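Local coordinates for bromodomain factor 2 protein (Trypanosoma cruzi, PDB 6NIM) that probably recognises acetylated lysine, on histones or other proteins, through a bromodomain, at residues 21-26 with 98-103; 85-88 with 92-95. All blocks are in the same frame, centred on the assembly; numbering follows the deposited sequence.

Contact 1 of 2, residues 21-26 with 98-103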
loop_
_atom_site.group_PDB
_atom_site.type_symbol
_atom_site.label_atom_id
_atom_site.label_comp_id
_atom_site.label_asym_id
_atom_site.label_seq_id
_atom_site.Cartn_x
_atom_site.Cartn_y
_atom_site.Cartn_z
ATOM N N HIS A 21 18.647 -1.510 -8.011
ATOM C CA HIS A 21 19.464 -2.071 -9.113
ATOM C C HIS A 21 19.204 -3.580 -9.263
ATOM O O HIS A 21 19.142 -4.071 -10.409
ATOM C CB HIS A 21 20.959 -1.756 -8.918
ATOM C CG HIS A 21 21.766 -2.258 -10.063
ATOM N ND1 HIS A 21 22.601 -3.345 -9.948
ATOM C CD2 HIS A 21 21.774 -1.883 -11.359
ATOM C CE1 HIS A 21 23.158 -3.581 -11.125
ATOM N NE2 HIS A 21 22.627 -2.709 -12.017
ATOM N N GLN A 22 19.059 -4.317 -8.166
ATOM C CA GLN A 22 18.833 -5.783 -8.249
ATOM C C GLN A 22 17.479 -6.001 -8.921
ATOM O O GLN A 22 17.381 -6.896 -9.759
ATOM C CB GLN A 22 18.832 -6.450 -6.873
ATOM C CG GLN A 22 20.194 -6.546 -6.199
ATOM C CD GLN A 22 21.178 -7.447 -6.913
ATOM O OE1 GLN A 22 20.877 -8.590 -7.238
ATOM N NE2 GLN A 22 22.399 -6.965 -7.111
ATOM N N LEU A 23 16.467 -5.188 -8.556
ATOM C CA LEU A 23 15.101 -5.293 -9.130
ATOM C C LEU A 23 15.156 -4.930 -10.614
ATOM O O LEU A 23 14.452 -5.565 -11.404
ATOM C CB LEU A 23 14.133 -4.381 -8.359
ATOM C CG LEU A 23 13.862 -4.783 -6.906
ATOM C CD1 LEU A 23 12.939 -3.774 -6.260
ATOM C CD2 LEU A 23 13.273 -6.195 -6.775
ATOM N N TRP A 24 15.901 -3.882 -10.969
ATOM C CA TRP A 24 16.109 -3.470 -12.371
ATOM C C TRP A 24 16.565 -4.669 -13.216
ATOM O O TRP A 24 15.999 -4.878 -14.274
ATOM C CB TRP A 24 17.124 -2.328 -12.404
ATOM C CG TRP A 24 17.338 -1.748 -13.759
ATOM C CD1 TRP A 24 18.139 -2.246 -14.747
ATOM C CD2 TRP A 24 16.799 -0.508 -14.249
ATOM N NE1 TRP A 24 18.113 -1.407 -15.827
ATOM C CE2 TRP A 24 17.301 -0.342 -15.558
ATOM C CE3 TRP A 24 15.940 0.466 -13.715
ATOM C CZ2 TRP A 24 16.946 0.749 -16.350
ATOM C CZ3 TRP A 24 15.606 1.544 -14.491
ATOM C CH2 TRP A 24 16.098 1.679 -15.791
ATOM N N ASP A 25 17.570 -5.405 -12.750
ATOM C CA ASP A 25 18.229 -6.508 -13.496
ATOM C C ASP A 25 17.307 -7.726 -13.530
ATOM O O ASP A 25 17.360 -8.486 -14.510
ATOM C CB ASP A 25 19.578 -6.845 -12.886
ATOM C CG ASP A 25 20.676 -5.846 -13.232
ATOM O OD1 ASP A 25 20.444 -5.013 -14.101
ATOM O OD2 ASP A 25 21.730 -5.894 -12.597
ATOM N N LYS A 26 16.445 -7.874 -12.531
ATOM C CA LYS A 26 15.503 -9.015 -12.469
ATOM C C LYS A 26 14.236 -8.709 -13.260
ATOM O O LYS A 26 13.407 -9.658 -13.415
ATOM C CB LYS A 26 15.202 -9.359 -11.006
ATOM C CG LYS A 26 16.351 -10.069 -10.306
ATOM C CD LYS A 26 16.103 -10.267 -8.821
ATOM C CE LYS A 26 17.376 -10.304 -7.996
ATOM N NZ LYS A 26 17.992 -11.654 -7.961
ATOM N N LEU A 98 3.464 -10.705 -10.028
ATOM C CA LEU A 98 3.219 -11.706 -8.944
ATOM C C LEU A 98 4.548 -12.165 -8.373
ATOM O O LEU A 98 4.693 -12.248 -7.151
ATOM C CB LEU A 98 2.462 -12.923 -9.482
ATOM C CG LEU A 98 0.947 -12.835 -9.632
ATOM C CD1 LEU A 98 0.443 -14.163 -10.184
ATOM C CD2 LEU A 98 0.250 -12.520 -8.304
ATOM N N SER A 99 5.496 -12.467 -9.268
ATOM C CA SER A 99 6.843 -12.936 -8.898
ATOM C C SER A 99 7.502 -11.832 -8.060
ATOM O O SER A 99 8.059 -12.109 -6.972
ATOM C CB SER A 99 7.625 -13.284 -10.134
ATOM O OG SER A 99 8.968 -13.458 -9.787
ATOM N N PHE A 100 7.453 -10.599 -8.552
ATOM C CA PHE A 100 8.085 -9.455 -7.851
ATOM C C PHE A 100 7.453 -9.282 -6.460
ATOM O O PHE A 100 8.209 -9.068 -5.477
ATOM C CB PHE A 100 8.011 -8.166 -8.676
ATOM C CG PHE A 100 9.243 -7.909 -9.511
ATOM C CD1 PHE A 100 9.718 -8.871 -10.387
ATOM C CD2 PHE A 100 9.950 -6.715 -9.400
ATOM C CE1 PHE A 100 10.873 -8.660 -11.134
ATOM C CE2 PHE A 100 11.097 -6.507 -10.150
ATOM C CZ PHE A 100 11.546 -7.471 -11.037
ATOM N N ARG A 101 6.125 -9.341 -6.356
ATOM C CA ARG A 101 5.487 -9.237 -5.015
ATOM C C ARG A 101 6.094 -10.296 -4.085
ATOM O O ARG A 101 6.331 -10.018 -2.915
ATOM C CB ARG A 101 3.973 -9.404 -5.068
ATOM C CG ARG A 101 3.344 -9.200 -3.700
ATOM C CD ARG A 101 1.836 -9.185 -3.775
ATOM N NE ARG A 101 1.353 -8.841 -2.449
ATOM C CZ ARG A 101 0.091 -8.588 -2.136
ATOM N NH1 ARG A 101 -0.854 -8.655 -3.062
ATOM N NH2 ARG A 101 -0.216 -8.304 -0.876
ATOM N N SER A 102 6.364 -11.496 -4.588
ATOM C CA SER A 102 6.829 -12.616 -3.739
ATOM C C SER A 102 8.326 -12.539 -3.419
ATOM O O SER A 102 8.709 -13.202 -2.446
ATOM C CB SER A 102 6.513 -13.930 -4.398
ATOM O OG SER A 102 7.465 -14.182 -5.419
ATOM N N ILE A 103 9.150 -11.807 -4.185
ATOM C CA ILE A 103 10.626 -11.781 -3.955
ATOM C C ILE A 103 11.140 -10.399 -3.512
ATOM O O ILE A 103 12.312 -10.348 -3.111
ATOM C CB ILE A 103 11.396 -12.250 -5.203
ATOM C CG1 ILE A 103 11.276 -11.255 -6.356
ATOM C CG2 ILE A 103 10.956 -13.627 -5.638
ATOM C CD1 ILE A 103 12.344 -11.462 -7.430
#

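Contact 2 of 2, residues 85-88 with 92-95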
loop_
_atom_site.group_PDB
_atom_site.type_symbol
_atom_site.label_atom_id
_atom_site.label_comp_id
_atom_site.label_asym_id
_atom_site.label_seq_id
_atom_site.Cartn_x
_atom_site.Cartn_y
_atom_site.Cartn_z
ATOM N N GLU A 85 -2.714 -4.569 -10.387
ATOM C CA GLU A 85 -4.060 -3.981 -10.650
ATOM C C GLU A 85 -4.273 -3.776 -12.154
ATOM O O GLU A 85 -5.378 -4.061 -12.657
ATOM C CB GLU A 85 -4.252 -2.619 -9.972
ATOM C CG GLU A 85 -4.208 -2.634 -8.465
ATOM C CD GLU A 85 -4.050 -1.240 -7.844
ATOM O OE1 GLU A 85 -4.726 -0.297 -8.329
ATOM O OE2 GLU A 85 -3.236 -1.079 -6.889
ATOM N N TYR A 86 -3.297 -3.197 -12.844
ATOM C CA TYR A 86 -3.474 -2.723 -14.234
ATOM C C TYR A 86 -3.441 -3.885 -15.223
ATOM O O TYR A 86 -4.253 -3.855 -16.169
ATOM C CB TYR A 86 -2.426 -1.669 -14.623
ATOM C CG TYR A 86 -2.654 -1.182 -16.021
ATOM C CD1 TYR A 86 -3.667 -0.274 -16.286
ATOM C CD2 TYR A 86 -1.940 -1.712 -17.092
ATOM C CE1 TYR A 86 -3.917 0.156 -17.581
ATOM C CE2 TYR A 86 -2.165 -1.273 -18.389
ATOM C CZ TYR A 86 -3.174 -0.347 -18.629
ATOM O OH TYR A 86 -3.435 0.065 -19.909
ATOM N N ASN A 87 -2.548 -4.856 -15.030
ATOM C CA ASN A 87 -2.365 -5.980 -15.987
ATOM C C ASN A 87 -3.327 -7.099 -15.595
ATOM O O ASN A 87 -3.430 -7.415 -14.406
ATOM C CB ASN A 87 -0.902 -6.414 -16.031
ATOM C CG ASN A 87 -0.004 -5.310 -16.547
ATOM O OD1 ASN A 87 -0.011 -5.003 -17.743
ATOM N ND2 ASN A 87 0.763 -4.709 -15.649
ATOM N N ALA A 88 -4.080 -7.628 -16.563
ATOM C CA ALA A 88 -5.061 -8.698 -16.321
ATOM C C ALA A 88 -4.353 -9.995 -15.897
ATOM O O ALA A 88 -3.297 -10.347 -16.444
ATOM C CB ALA A 88 -5.895 -8.885 -17.565
ATOM N N GLU A 92 1.711 -12.061 -19.089
ATOM C CA GLU A 92 3.119 -12.227 -18.646
ATOM C C GLU A 92 3.496 -11.055 -17.724
ATOM O O GLU A 92 4.270 -11.287 -16.775
ATOM C CB GLU A 92 4.032 -12.438 -19.856
ATOM C CG GLU A 92 4.076 -13.894 -20.323
ATOM C CD GLU A 92 4.434 -14.929 -19.251
ATOM O OE1 GLU A 92 5.625 -15.024 -18.882
ATOM O OE2 GLU A 92 3.523 -15.601 -18.735
ATOM N N TRP A 93 2.930 -9.866 -17.950
ATOM C CA TRP A 93 3.176 -8.646 -17.122
ATOM C C TRP A 93 2.583 -8.859 -15.723
ATOM O O TRP A 93 3.290 -8.666 -14.700
ATOM C CB TRP A 93 2.603 -7.435 -17.850
ATOM C CG TRP A 93 3.314 -7.219 -19.147
ATOM C CD1 TRP A 93 4.494 -6.566 -19.366
ATOM C CD2 TRP A 93 2.920 -7.764 -20.415
ATOM N NE1 TRP A 93 4.848 -6.665 -20.685
ATOM C CE2 TRP A 93 3.902 -7.395 -21.350
ATOM C CE3 TRP A 93 1.841 -8.553 -20.830
ATOM C CZ2 TRP A 93 3.837 -7.790 -22.686
ATOM C CZ3 TRP A 93 1.765 -8.920 -22.158
ATOM C CH2 TRP A 93 2.750 -8.543 -23.067
ATOM N N HIS A 94 1.347 -9.347 -15.648
ATOM C CA HIS A 94 0.724 -9.660 -14.345
ATOM C C HIS A 94 1.540 -10.729 -13.613
ATOM O O HIS A 94 1.718 -10.629 -12.375
ATOM C CB HIS A 94 -0.725 -10.077 -14.538
ATOM C CG HIS A 94 -1.459 -10.312 -13.252
ATOM N ND1 HIS A 94 -2.295 -9.362 -12.709
ATOM C CD2 HIS A 94 -1.545 -11.395 -12.446
ATOM C CE1 HIS A 94 -2.843 -9.816 -11.616
ATOM N NE2 HIS A 94 -2.402 -11.084 -11.421
ATOM N N GLN A 95 2.025 -11.729 -14.351
ATOM C CA GLN A 95 2.754 -12.858 -13.751
ATOM C C GLN A 95 4.114 -12.379 -13.229
ATOM O O GLN A 95 4.463 -12.780 -12.142
ATOM C CB GLN A 95 2.954 -14.008 -14.733
ATOM C CG GLN A 95 3.405 -15.264 -14.010
ATOM C CD GLN A 95 3.486 -16.444 -14.931
ATOM O OE1 GLN A 95 4.566 -16.764 -15.424
ATOM N NE2 GLN A 95 2.320 -17.008 -15.241
#

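Contact 1 of 2, residues 21-26 with 98-103
The Phe100 ring spans the gap between helix 13-26 and helix 92-110 and ends against the backbone of Leu23 and Lys26. The two local axes are 12.1 Å apart and run nearly antiparallel, at 151°.

The polar contacts are carbonyl oxygens at the ring edge. Leu23 O is 3.5 Å from Phe100 CZ, and Lys26 O is 3.6 Å from Phe100 CE1. Both lie near the ring plane, so the slightly positive C-H rim faces the oxygens. Phe100 chi1 is swung to -95°, off the staggered position, and the tip of the ring comes closer to helix 13-26.

Two of the four helices of the bromodomain bundle, its first and last, meet here. Val76 and Ile80 of helix 69-86 pack beside Leu23 and Phe100, respectively. Phe32 also meets the Phe100 ring.

The remaining contacts are apolar. Leu23 CD2 lies 4.0 Å from Phe100 CE2, and Lys26 CB lies 4.1 Å from Phe100 CZ. Further out, Lys26 CD meets Ile103 CD1 at 4.2 Å. The Lys26 chain then bends at chi4, and its end leads away from residues 98-103; Lys26 also packs on Val107 of the same helix.

Contact 2 of 2, residues 85-88 with 92-95
His94 reaches back across the turn to the backbone of Asn87 and Ala88. Its CB lies 3.2 Å from Ala88 O and 4.0 Å from Asn87 CB. CG comes next, 3.7 Å from both Ala88 O and Asn87 O. It is turned anti to the backbone N of His94 (chi1 -176°), and this brings ND1 up to the Asn87 carbonyl. ND1 donates a hydrogen bond to Asn87 O at 2.8 Å. The bond is bent, with an N-H...O angle of 146°. The donor stands well above the carbonyl plane, and the oxygen is tilted somewhat from the imidazole plane. At the far side of the ring, NE2 is hydrogen-bonded to Asp118 of the second subunit. The imidazole is therefore held at both nitrogens, and its rotation is fixed.

This is the loop joining the last two helices of the bromodomain fold, 69-86 and 92-110. Asn87, directly after Tyr86, probably corresponds to the asparagine that commonly binds acetyl-lysine in bromodomains.

The Asn87 side chain faces Trp93. Its OD1 and CG both lie 3.6 Å from Trp93 CB. The side chains run roughly at right angles, yet the amide and indole planes are only 27° apart. Asn87 ND2 turns back to Ala83 O, on the preceding helix, and this hydrogen bond anchors the amide. Thr91 OG1 joins the two sides of the turn, with hydrogen bonds to Ala88 O and His94 N.

From the N terminus, helix 13-26 supplies the first half of contact 1, whose partner lies far ahead on helix 92-110. The chain then passes through helices 44-47, 54-62 and 69-86. Where 69-86 ends, contact 2 closes a short turn, with only three residues between its segments. This small loop falls within the long one of contact 1, whose segments have 71 residues between them. Both contacts finish on helix 92-110, contact 2 at its start and contact 1 further along. Their centres lie about 14 Å apart. Helix 92-110 is thus tied to the loop that follows helix 69-86, and to the distant helix 13-26. Segments of both contacts also touch the second subunit.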